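Local coordinates for magnesium and cobalt efflux protein (PDB 3JTF) that probably takes part in magnesium and cobalt transport, this piece being its pair of CBS domains, which binds AMP, at residues 10-15 and 112-117; 79-84 and 102-107. All blocks are in the same frame, centred on the assembly; numbering follows the deposited sequence.

Both contacts belong to one four-stranded mixed sheet of the CBS pair, their centres about 9 Å apart. Contact 1 pairs the outermost strand 12-13 with 111-116; contact 2 pairs 101-105 with 80-82, the strand at the opposite margin. Strands 111-116 and 101-105 are sheet neighbours, so the two contacts meet directly: Ser112 N lies 2.7 Å from Val104 O, Ser112 OG lies 2.6 Å from Glu83 OE2, and Met11 SE packs 3.5 Å from Val104 CG1. Contact 1 touches AMP itself through Val12, Leu114 and Thr116. Contact 2 lies farther across the same sheet, the side chain of Ile103 being about 8 Å from the nucleotide.

Contact 1 of 2, residues 10-15 and 112-117; sequences IMVPRS and SGLVTM. With AMP (adenosine monophosphate), chain F; SO4 (sulfate ion), chain H; SO4 (sulfate ion), chain G.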
ATOM      1  N   ILE B  10     -19.013   3.296  -2.459  1.00 17.55           N
ATOM      2  CA  ILE B  10     -17.595   3.619  -2.686  1.00 17.60           C
ATOM      3  C   ILE B  10     -16.745   2.467  -3.256  1.00 17.48           C
ATOM      4  O   ILE B  10     -15.580   2.650  -3.576  1.00 18.19           O
ATOM      5  CB  ILE B  10     -16.933   4.124  -1.380  1.00 17.68           C
ATOM      6  CG1 ILE B  10     -16.881   3.010  -0.334  1.00 17.11           C
ATOM      7  CG2 ILE B  10     -17.703   5.363  -0.824  1.00 18.01           C
ATOM      8  CD1 ILE B  10     -15.947   3.312   0.842  1.00 18.08           C
HETATM    9  N   MSE B  11     -17.306   1.280  -3.373  1.00 17.00           N
HETATM   10  CA  MSE B  11     -16.500   0.140  -3.774  1.00 15.94           C
HETATM   11  C   MSE B  11     -15.981   0.257  -5.200  1.00 15.19           C
HETATM   12  O   MSE B  11     -16.608   0.871  -6.078  1.00 14.82           O
HETATM   13  CB  MSE B  11     -17.309  -1.118  -3.633  1.00 17.14           C
HETATM   14  CG  MSE B  11     -18.434  -1.238  -4.602  1.00 18.57           C
HETATM   15 SE   MSE B  11     -19.504  -2.853  -4.240  1.00 27.32          SE
HETATM   16  CE  MSE B  11     -20.807  -2.504  -5.696  1.00 23.12           C
ATOM     17  N   VAL B  12     -14.840  -0.359  -5.441  1.00 14.40           N
ATOM     18  CA  VAL B  12     -14.402  -0.663  -6.805  1.00 14.16           C
ATOM     19  C   VAL B  12     -15.309  -1.779  -7.372  1.00 14.22           C
ATOM     20  O   VAL B  12     -15.332  -2.856  -6.855  1.00 14.58           O
ATOM     21  CB  VAL B  12     -12.945  -1.139  -6.821  1.00 14.14           C
ATOM     22  CG1 VAL B  12     -12.483  -1.540  -8.255  1.00 14.44           C
ATOM     23  CG2 VAL B  12     -12.052  -0.061  -6.224  1.00 13.63           C
ATOM     24  N   PRO B  13     -16.028  -1.521  -8.466  1.00 15.88           N
ATOM     25  CA  PRO B  13     -16.910  -2.560  -8.983  1.00 16.52           C
ATOM     26  C   PRO B  13     -16.150  -3.756  -9.499  1.00 16.53           C
ATOM     27  O   PRO B  13     -14.962  -3.657  -9.908  1.00 15.20           O
ATOM     28  CB  PRO B  13     -17.698  -1.874 -10.106  1.00 17.37           C
ATOM     29  CG  PRO B  13     -16.986  -0.622 -10.389  1.00 17.43           C
ATOM     30  CD  PRO B  13     -16.106  -0.269  -9.230  1.00 15.67           C
ATOM     31  N   ARG B  14     -16.831  -4.892  -9.404  1.00 17.07           N
ATOM     32  CA  ARG B  14     -16.294  -6.181  -9.835  1.00 18.61           C
ATOM     33  C   ARG B  14     -15.548  -6.084 -11.195  1.00 18.61           C
ATOM     34  O   ARG B  14     -14.443  -6.591 -11.340  1.00 18.76           O
ATOM     35  CB  ARG B  14     -17.477  -7.161  -9.954  1.00 19.46           C
ATOM     36  CG  ARG B  14     -17.168  -8.509 -10.536  1.00 21.37           C
ATOM     37  CD  ARG B  14     -18.472  -9.321 -10.593  1.00 24.09           C
ATOM     38  NE  ARG B  14     -18.231 -10.643 -11.125  1.00 24.43           N
ATOM     39  CZ  ARG B  14     -18.162 -10.928 -12.424  1.00 27.28           C
ATOM     40  NH1 ARG B  14     -17.939 -12.182 -12.810  1.00 25.71           N
ATOM     41  NH2 ARG B  14     -18.347  -9.976 -13.350  1.00 28.35           N
ATOM     42  N   SER B  15     -16.148  -5.413 -12.169  1.00 18.90           N
ATOM     43  CA  SER B  15     -15.574  -5.347 -13.540  1.00 19.55           C
ATOM     44  C   SER B  15     -14.232  -4.637 -13.577  1.00 18.69           C
ATOM     45  O   SER B  15     -13.439  -4.858 -14.490  1.00 18.01           O
ATOM     46  CB  SER B  15     -16.542  -4.653 -14.495  1.00 20.03           C
ATOM     47  OG  SER B  15     -16.624  -3.276 -14.180  1.00 22.43           O
ATOM     48  N   SER B 112     -19.512  -8.454  -5.509  1.00 19.13           N
ATOM     49  CA  SER B 112     -19.898  -7.151  -6.060  1.00 20.30           C
ATOM     50  C   SER B 112     -18.727  -6.222  -6.382  1.00 18.72           C
ATOM     51  O   SER B 112     -18.878  -5.279  -7.168  1.00 17.98           O
ATOM     52  CB  SER B 112     -20.736  -6.380  -5.030  1.00 20.42           C
ATOM     53  OG  SER B 112     -21.871  -7.114  -4.711  1.00 29.14           O
ATOM     54  N   GLY B 113     -17.618  -6.392  -5.682  1.00 17.47           N
ATOM     55  CA  GLY B 113     -16.508  -5.441  -5.792  1.00 17.02           C
ATOM     56  C   GLY B 113     -15.473  -5.641  -4.711  1.00 16.73           C
ATOM     57  O   GLY B 113     -15.422  -6.693  -4.074  1.00 16.40           O
ATOM     58  N   LEU B 114     -14.605  -4.648  -4.569  1.00 16.70           N
ATOM     59  CA  LEU B 114     -13.630  -4.607  -3.497  1.00 16.33           C
ATOM     60  C   LEU B 114     -13.564  -3.182  -2.939  1.00 15.30           C
ATOM     61  O   LEU B 114     -14.003  -2.223  -3.561  1.00 17.03           O
ATOM     62  CB  LEU B 114     -12.260  -5.156  -3.941  1.00 16.43           C
ATOM     63  CG  LEU B 114     -11.355  -4.357  -4.879  1.00 17.13           C
ATOM     64  CD1 LEU B 114     -10.748  -3.137  -4.203  1.00 14.19           C
ATOM     65  CD2 LEU B 114     -10.245  -5.267  -5.449  1.00 16.40           C
ATOM     66  N   VAL B 115     -13.054  -3.061  -1.738  1.00 14.81           N
ATOM     67  CA  VAL B 115     -13.003  -1.792  -1.046  1.00 14.85           C
ATOM     68  C   VAL B 115     -11.782  -1.816  -0.145  1.00 15.14           C
ATOM     69  O   VAL B 115     -11.381  -2.890   0.352  1.00 13.93           O
ATOM     70  CB  VAL B 115     -14.336  -1.513  -0.294  1.00 14.81           C
ATOM     71  CG1 VAL B 115     -14.518  -2.476   0.851  1.00 14.74           C
ATOM     72  CG2 VAL B 115     -14.420  -0.022   0.117  1.00 16.86           C
ATOM     73  N   THR B 116     -11.159  -0.652   0.003  1.00 15.50           N
ATOM     74  CA  THR B 116      -9.990  -0.463   0.871  1.00 15.21           C
ATOM     75  C   THR B 116     -10.201   0.653   1.887  1.00 15.24           C
ATOM     76  O   THR B 116     -11.112   1.475   1.751  1.00 13.10           O
ATOM     77  CB  THR B 116      -8.676  -0.160   0.094  1.00 16.20           C
ATOM     78  OG1 THR B 116      -8.684   1.182  -0.412  1.00 17.38           O
ATOM     79  CG2 THR B 116      -8.409  -1.184  -1.061  1.00 15.81           C
HETATM   80  N   MSE B 117      -9.350   0.662   2.916  1.00 15.53           N
HETATM   81  CA  MSE B 117      -9.432   1.693   3.964  1.00 15.52           C
HETATM   82  C   MSE B 117      -9.286   3.086   3.399  1.00 14.91           C
HETATM   83  O   MSE B 117      -9.930   4.011   3.878  1.00 13.09           O
HETATM   84  CB  MSE B 117      -8.385   1.491   5.067  1.00 15.34           C
HETATM   85  CG  MSE B 117      -8.748   2.314   6.372  1.00 18.03           C
HETATM   86 SE   MSE B 117      -7.456   1.871   7.766  1.00 25.44          SE
HETATM   87  CE  MSE B 117      -6.019   3.043   7.091  1.00 23.34           C
TER
HETATM   88  P   AMP F   1      -3.493   0.642  -3.789  1.00 36.19           P
HETATM   89  O1P AMP F   1      -3.392  -0.713  -3.176  1.00 34.48           O
HETATM   90  O2P AMP F   1      -2.708   1.713  -3.106  1.00 38.83           O
HETATM   91  O3P AMP F   1      -3.276   0.618  -5.264  1.00 35.59           O
HETATM   92  O5' AMP F   1      -5.007   1.130  -3.692  1.00 36.56           O
HETATM   93  C5' AMP F   1      -5.370   2.360  -4.336  1.00 35.36           C
HETATM   94  C4' AMP F   1      -6.802   2.231  -4.755  1.00 33.44           C
HETATM   95  O4' AMP F   1      -7.011   1.353  -5.882  1.00 29.82           O
HETATM   96  C3' AMP F   1      -7.597   1.588  -3.614  1.00 33.17           C
HETATM   97  O3' AMP F   1      -7.890   2.532  -2.578  1.00 36.52           O
HETATM   98  C2' AMP F   1      -8.785   1.133  -4.381  1.00 30.02           C
HETATM   99  O2' AMP F   1      -9.434   2.402  -4.773  1.00 33.01           O
HETATM  100  C1' AMP F   1      -8.102   0.466  -5.584  1.00 26.16           C
HETATM  101  N9  AMP F   1      -7.529  -0.927  -5.542  1.00 22.67           N
HETATM  102  C8  AMP F   1      -6.643  -1.518  -4.686  1.00 20.64           C
HETATM  103  N7  AMP F   1      -6.359  -2.797  -5.072  1.00 20.36           N
HETATM  104  C5  AMP F   1      -7.047  -3.021  -6.216  1.00 18.55           C
HETATM  105  C6  AMP F   1      -7.190  -4.126  -7.177  1.00 18.18           C
HETATM  106  N6  AMP F   1      -6.558  -5.286  -6.969  1.00 16.67           N
HETATM  107  N1  AMP F   1      -8.027  -3.963  -8.224  1.00 17.87           N
HETATM  108  C2  AMP F   1      -8.664  -2.814  -8.457  1.00 18.49           C
HETATM  109  N3  AMP F   1      -8.551  -1.743  -7.652  1.00 18.50           N
HETATM  110  C4  AMP F   1      -7.786  -1.804  -6.522  1.00 19.31           C
HETATM  111  S   SO4 H   5      -5.655   1.094   2.098  0.50 22.59           S
HETATM  112  O1  SO4 H   5      -4.276   1.110   2.560  0.50 28.29           O
HETATM  113  O2  SO4 H   5      -6.460   2.012   2.813  0.50 30.42           O
HETATM  114  O3  SO4 H   5      -5.653   1.389   0.650  0.50 30.66           O
HETATM  115  O4  SO4 H   5      -6.171  -0.246   2.228  0.50 30.70           O
HETATM  116  S   SO4 G   4     -18.750 -11.214 -16.541  1.00100.10           S
HETATM  117  O1  SO4 G   4     -18.439  -9.883 -16.016  1.00 99.53           O
HETATM  118  O2  SO4 G   4     -20.123 -11.595 -16.200  1.00 99.79           O
HETATM  119  O3  SO4 G   4     -18.644 -11.190 -17.996  1.00100.33           O
HETATM  120  O4  SO4 G   4     -17.799 -12.190 -16.007  1.00 99.51           O
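Val12 and Leu114 form an antiparallel hydrogen-bonded pair, Val12 N giving its proton to Leu114 O (2.8 Å) and Leu114 N giving its own to Val12 O (3.0 Å). The short strand 12-13, from the first CBS sequence range, thereby lies at the margin of a sheet otherwise built by the second, an arrangement known from CBS pairs. Beyond the pair, Arg14 N bonds to Ser112 O, while a classic beta bulge sets two residues, Ser112 and Gly113, against Val104. The Val12 and Leu114 side chains run abreast toward AMP. Val12 CG1, anti to the backbone N (chi1 177°), reaches the adenine near N3 and C2; CG2 meets both Leu114 CD1 and the ribose at O2', each at 3.9 Å. The other Leu114 branch, CD2, comes 3.7 Å from AMP C6. Away from the nucleotide, Met11 SE and CE run alongside Ser112, SE 3.8 Å from Ser112 CB, and Ile10 CD1 rests 3.7 Å from Val115 CG2, the two side chains at a slant. Arg14 reaches outward to a sulfate, probably from the crystallisation liquor, through NH1 and NH2, and its NE forms a salt bridge with Asp49. Thr116 is the N-cap of helix 117-126, its backbone N bonded to Asp119 OD2; its OG1 shares a 2.7 Å hydrogen bond with AMP O3'.

Contact 2 of 2, residues 79-84 and 102-107; sequences VFIPEV and AIVIDE
Phe80 runs abreast of Ile103, with ring atom CE1 3.8 Å from Ile103 CG2. The ring also meets Ile105 CG2 through CD1, and both methyls approach it obliquely. Phe80 CG is anti to its own carbonyl carbon (chi1 -64°), which swings the ring toward strand 101-105. On the face of Ile81 and Val104, Ile81 CG2 packs 3.9 Å from Ala102 CB; past the end of strand 80-82, Glu83 CG touches Val104 CG1 at 3.6 Å, the two side chains crossing at about a right angle. Four backbone bonds hold these pairs in step: Ile103 N to Val79 O, Ile81 N to Ile103 O, Ile105 N to Ile81 O (2.8 Å) and Glu83 N to Ile105 O. The strands run parallel in sense, their short axes 42° apart, and with helix 87-96 between them they make the beta-alpha-beta crossover of the second CBS repeat. That helix covers Ile81 and Ala102 with Leu90 and Phe94 respectively, while Val7 of helix 7-10 touches Ile81 and Val104. Farther along, the extended Glu83 chain carries OE2 to 3.6 Å from Asp106 CB, with the two carboxylate planes 82° apart. Each acid is held elsewhere: Glu83 OE2 by Ser112, and Asp106 OD1 by the backbone N-H groups of His108 and Gly110 in the turn leading to strand 111-116.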
ATOM      1  N   VAL B  79     -11.331 -11.115   3.499  1.00 15.36           N
ATOM      2  CA  VAL B  79     -12.461 -10.692   4.320  1.00 15.89           C
ATOM      3  C   VAL B  79     -13.586 -10.314   3.366  1.00 15.58           C
ATOM      4  O   VAL B  79     -13.403  -9.455   2.482  1.00 15.40           O
ATOM      5  CB  VAL B  79     -12.058  -9.508   5.203  1.00 16.92           C
ATOM      6  CG1 VAL B  79     -13.176  -9.138   6.164  1.00 15.66           C
ATOM      7  CG2 VAL B  79     -10.767  -9.879   6.012  1.00 17.38           C
ATOM      8  N   PHE B  80     -14.722 -10.988   3.489  1.00 15.01           N
ATOM      9  CA  PHE B  80     -15.888 -10.698   2.687  1.00 15.66           C
ATOM     10  C   PHE B  80     -16.874  -9.850   3.492  1.00 16.71           C
ATOM     11  O   PHE B  80     -17.244 -10.232   4.578  1.00 15.27           O
ATOM     12  CB  PHE B  80     -16.598 -11.980   2.219  1.00 17.51           C
ATOM     13  CG  PHE B  80     -15.763 -12.830   1.300  1.00 16.44           C
ATOM     14  CD1 PHE B  80     -15.789 -12.612  -0.065  1.00 18.57           C
ATOM     15  CD2 PHE B  80     -14.961 -13.832   1.808  1.00 17.38           C
ATOM     16  CE1 PHE B  80     -14.979 -13.373  -0.949  1.00 19.18           C
ATOM     17  CE2 PHE B  80     -14.140 -14.592   0.969  1.00 18.53           C
ATOM     18  CZ  PHE B  80     -14.148 -14.362  -0.431  1.00 18.35           C
ATOM     19  N   ILE B  81     -17.238  -8.675   2.984  1.00 16.47           N
ATOM     20  CA  ILE B  81     -18.142  -7.777   3.698  1.00 16.75           C
ATOM     21  C   ILE B  81     -19.372  -7.439   2.860  1.00 16.83           C
ATOM     22  O   ILE B  81     -19.294  -7.289   1.618  1.00 16.03           O
ATOM     23  CB  ILE B  81     -17.440  -6.464   4.170  1.00 17.18           C
ATOM     24  CG1 ILE B  81     -17.115  -5.560   3.001  1.00 17.74           C
ATOM     25  CG2 ILE B  81     -16.161  -6.787   5.035  1.00 17.01           C
ATOM     26  CD1 ILE B  81     -16.637  -4.106   3.376  1.00 20.51           C
ATOM     27  N   PRO B  82     -20.523  -7.273   3.523  1.00 16.85           N
ATOM     28  CA  PRO B  82     -21.693  -6.905   2.742  1.00 16.92           C
ATOM     29  C   PRO B  82     -21.674  -5.488   2.195  1.00 18.01           C
ATOM     30  O   PRO B  82     -21.129  -4.551   2.809  1.00 16.74           O
ATOM     31  CB  PRO B  82     -22.881  -7.058   3.741  1.00 17.60           C
ATOM     32  CG  PRO B  82     -22.305  -7.038   5.040  1.00 18.39           C
ATOM     33  CD  PRO B  82     -20.852  -7.558   4.921  1.00 17.13           C
ATOM     34  N   GLU B  83     -22.366  -5.333   1.079  1.00 17.84           N
ATOM     35  CA  GLU B  83     -22.580  -4.035   0.463  1.00 18.73           C
ATOM     36  C   GLU B  83     -23.193  -3.034   1.399  1.00 17.42           C
ATOM     37  O   GLU B  83     -22.969  -1.846   1.250  1.00 16.69           O
ATOM     38  CB  GLU B  83     -23.541  -4.163  -0.738  1.00 18.70           C
ATOM     39  CG  GLU B  83     -22.864  -4.398  -2.002  1.00 22.55           C
ATOM     40  CD  GLU B  83     -23.810  -4.496  -3.186  1.00 23.64           C
ATOM     41  OE1 GLU B  83     -24.934  -3.969  -3.144  1.00 27.73           O
ATOM     42  OE2 GLU B  83     -23.417  -5.104  -4.177  1.00 30.05           O
ATOM     43  N   VAL B  84     -24.043  -3.510   2.300  1.00 17.16           N
ATOM     44  CA  VAL B  84     -24.773  -2.627   3.177  1.00 17.74           C
ATOM     45  C   VAL B  84     -23.941  -2.127   4.374  1.00 17.93           C
ATOM     46  O   VAL B  84     -24.414  -1.315   5.146  1.00 18.10           O
ATOM     47  CB  VAL B  84     -26.096  -3.266   3.692  1.00 18.26           C
ATOM     48  CG1 VAL B  84     -27.084  -3.481   2.509  1.00 18.44           C
ATOM     49  CG2 VAL B  84     -25.837  -4.578   4.516  1.00 17.63           C
ATOM     50  N   ALA B 102     -10.997  -5.451   1.523  1.00 14.68           N
ATOM     51  CA  ALA B 102     -12.061  -6.420   1.671  1.00 14.08           C
ATOM     52  C   ALA B 102     -12.746  -6.620   0.317  1.00 14.19           C
ATOM     53  O   ALA B 102     -12.795  -5.709  -0.501  1.00 14.17           O
ATOM     54  CB  ALA B 102     -13.115  -5.938   2.733  1.00 12.62           C
ATOM     55  N   ILE B 103     -13.257  -7.826   0.115  1.00 13.79           N
ATOM     56  CA  ILE B 103     -14.077  -8.132  -1.008  1.00 14.19           C
ATOM     57  C   ILE B 103     -15.517  -7.878  -0.602  1.00 14.14           C
ATOM     58  O   ILE B 103     -15.950  -8.286   0.467  1.00 14.88           O
ATOM     59  CB  ILE B 103     -13.897  -9.607  -1.444  1.00 13.96           C
ATOM     60  CG1 ILE B 103     -12.449  -9.927  -1.828  1.00 15.86           C
ATOM     61  CG2 ILE B 103     -14.863  -9.971  -2.631  1.00 13.97           C
ATOM     62  CD1 ILE B 103     -11.916  -9.020  -2.909  1.00 17.66           C
ATOM     63  N   VAL B 104     -16.267  -7.224  -1.475  1.00 14.51           N
ATOM     64  CA  VAL B 104     -17.624  -6.834  -1.183  1.00 15.02           C
ATOM     65  C   VAL B 104     -18.603  -7.826  -1.815  1.00 16.18           C
ATOM     66  O   VAL B 104     -18.461  -8.186  -3.005  1.00 17.28           O
ATOM     67  CB  VAL B 104     -17.904  -5.445  -1.737  1.00 14.99           C
ATOM     68  CG1 VAL B 104     -19.371  -5.021  -1.474  1.00 14.59           C
ATOM     69  CG2 VAL B 104     -16.889  -4.438  -1.164  1.00 13.87           C
ATOM     70  N   ILE B 105     -19.590  -8.250  -1.045  1.00 17.24           N
ATOM     71  CA  ILE B 105     -20.638  -9.146  -1.548  1.00 18.79           C
ATOM     72  C   ILE B 105     -22.046  -8.540  -1.425  1.00 18.42           C
ATOM     73  O   ILE B 105     -22.312  -7.791  -0.524  1.00 18.87           O
ATOM     74  CB  ILE B 105     -20.546 -10.556  -0.888  1.00 19.34           C
ATOM     75  CG1 ILE B 105     -20.866 -10.506   0.585  1.00 21.87           C
ATOM     76  CG2 ILE B 105     -19.176 -11.192  -1.111  1.00 20.15           C
ATOM     77  CD1 ILE B 105     -20.728 -11.868   1.300  1.00 25.10           C
ATOM     78  N   ASP B 106     -22.922  -8.823  -2.383  1.00 20.13           N
ATOM     79  CA  ASP B 106     -24.329  -8.328  -2.357  1.00 20.74           C
ATOM     80  C   ASP B 106     -25.166  -9.132  -1.381  1.00 21.31           C
ATOM     81  O   ASP B 106     -24.683 -10.113  -0.811  1.00 20.68           O
ATOM     82  CB  ASP B 106     -24.983  -8.360  -3.736  1.00 20.76           C
ATOM     83  CG  ASP B 106     -25.113  -9.784  -4.315  1.00 20.85           C
ATOM     84  OD1 ASP B 106     -25.450 -10.765  -3.616  1.00 21.87           O
ATOM     85  OD2 ASP B 106     -24.874  -9.925  -5.510  1.00 20.51           O
ATOM     86  N   GLU B 107     -26.427  -8.722  -1.249  1.00 22.67           N
ATOM     87  CA  GLU B 107     -27.368  -9.277  -0.297  1.00 24.47           C
ATOM     88  C   GLU B 107     -27.566 -10.778  -0.449  1.00 25.75           C
ATOM     89  O   GLU B 107     -28.011 -11.446   0.502  1.00 26.66           O
ATOM     90  CB  GLU B 107     -28.739  -8.564  -0.434  1.00 24.85           C
TER